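Local coordinates for endoglucanase (Thermotoga maritima, PDB 1VHO), which probably acts as a metal-dependent aminopeptidase of the M42 family, which uses two divalent metal cations per subunit, at residues T25-V28 / S29-S33. Sequence-based numbering, arbitrary orientation. Where two conformers were deposited one is given.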
# COMPACT_ATOMS: atom_id res chain seq x y z
N THR A 25 2.66 -8.56 9.72
CA THR A 25 3.63 -8.26 10.75
C THR A 25 5.02 -7.89 10.33
O THR A 25 5.65 -7.01 10.92
CB THR A 25 3.82 -9.55 11.68
OG1 THR A 25 2.56 -10.21 11.60
CG2 THR A 25 4.12 -9.11 13.07
N ASN A 26 5.58 -8.64 9.39
CA ASN A 26 6.94 -8.34 8.95
C ASN A 26 7.05 -6.97 8.27
O ASN A 26 8.14 -6.37 8.36
CB ASN A 26 7.51 -9.46 8.08
CG ASN A 26 9.05 -9.39 8.14
OD1 ASN A 26 9.64 -9.22 9.22
ND2 ASN A 26 9.69 -9.52 7.00
N VAL A 27 6.05 -6.59 7.51
CA VAL A 27 6.08 -5.25 6.84
C VAL A 27 6.01 -4.17 7.91
O VAL A 27 6.75 -3.18 7.88
CB VAL A 27 4.89 -5.11 5.88
CG1 VAL A 27 4.88 -3.65 5.33
CG2 VAL A 27 5.00 -6.10 4.72
N VAL A 28 5.13 -4.33 8.88
CA VAL A 28 5.02 -3.36 9.99
C VAL A 28 6.28 -3.31 10.80
O VAL A 28 6.74 -2.22 11.24
CB VAL A 28 3.80 -3.71 10.88
CG1 VAL A 28 3.79 -2.85 12.15
CG2 VAL A 28 2.49 -3.48 10.13
N SER A 29 6.95 -4.46 11.02
CA SER A 29 8.21 -4.45 11.78
C SER A 29 9.25 -3.65 11.04
O SER A 29 10.04 -2.89 11.64
CB SER A 29 8.75 -5.90 11.95
OG SER A 29 9.99 -5.80 12.62
N TYR A 30 9.28 -3.79 9.69
CA TYR A 30 10.25 -2.99 8.92
C TYR A 30 9.93 -1.49 9.03
O TYR A 30 10.83 -0.67 9.25
CB TYR A 30 10.18 -3.42 7.44
CG TYR A 30 11.04 -2.62 6.48
CD1 TYR A 30 10.52 -1.42 5.96
CD2 TYR A 30 12.30 -2.98 6.13
CE1 TYR A 30 11.27 -0.65 5.08
CE2 TYR A 30 13.07 -2.22 5.24
CZ TYR A 30 12.53 -1.05 4.73
OH TYR A 30 13.30 -0.29 3.88
N ILE A 31 8.66 -1.12 8.83
CA ILE A 31 8.30 0.31 8.88
C ILE A 31 8.57 0.87 10.27
O ILE A 31 9.12 1.96 10.37
CB ILE A 31 6.82 0.53 8.51
CG1 ILE A 31 6.59 0.04 7.07
CG2 ILE A 31 6.36 1.97 8.71
CD1 ILE A 31 5.10 -0.08 6.74
N LYS A 32 8.24 0.10 11.31
CA LYS A 32 8.53 0.56 12.68
C LYS A 32 9.99 0.89 12.85
O LYS A 32 10.38 1.95 13.38
CB LYS A 32 8.05 -0.47 13.70
CG LYS A 32 8.36 -0.10 15.14
CD LYS A 32 7.80 -1.14 16.11
CE LYS A 32 8.09 -0.70 17.56
NZ LYS A 32 9.56 -0.43 17.75
N SER A 33 10.89 0.05 12.33
CA SER A 33 12.32 0.32 12.45
C SER A 33 12.81 1.50 11.64
O SER A 33 13.77 2.20 12.10
CB SER A 33 13.06 -0.97 12.10
OG SER A 33 14.42 -0.89 12.37
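Val27 and Ile31 meet one turn apart on helix 25-35. Their side chains run side by side in the same direction, and CG1 of Val27 touches CD1 of Ile31 at 3.8 Å. In Val27, CG1 is anti to the backbone N (chi1 174°), which swings this methyl up the helix to meet Ile31. CG1 of Ile31 also packs on the carbonyl O of Val27, at 3.3 Å.

Four successive backbone hydrogen bonds of the i to i+4 kind join 25-28 to 29-33. Ser29 N donates to Thr25 O at 2.9 Å and Ile31 N to Val27 O at 3.0 Å. The shortest runs from Lys32 N to Val28 O, 2.8 Å. Tyr30 N donates to Asn26 O at 3.1 Å.

The buried side chains pack on several elements. Val28 and Ile31 touch Leu50 of strand 50-54, Val27 lies on Arg174 and Ile31 on Cys177 of helix 171-187. The side chain of Val28 lies about 9 Å from that of Glu205, a predicted zinc ligand. Tyr30, partly exposed, packs on Leu10 and Leu14 of helix 7-16, and its OH hydrogen-bonds Glu13 OE1.

This stretch of the helix is thus amphipathic: the carbonyls of Thr25 to Val28 each accept a backbone N-H one turn on, aliphatic groups face the core, and Thr25, Asn26 and Ser29 lie exposed.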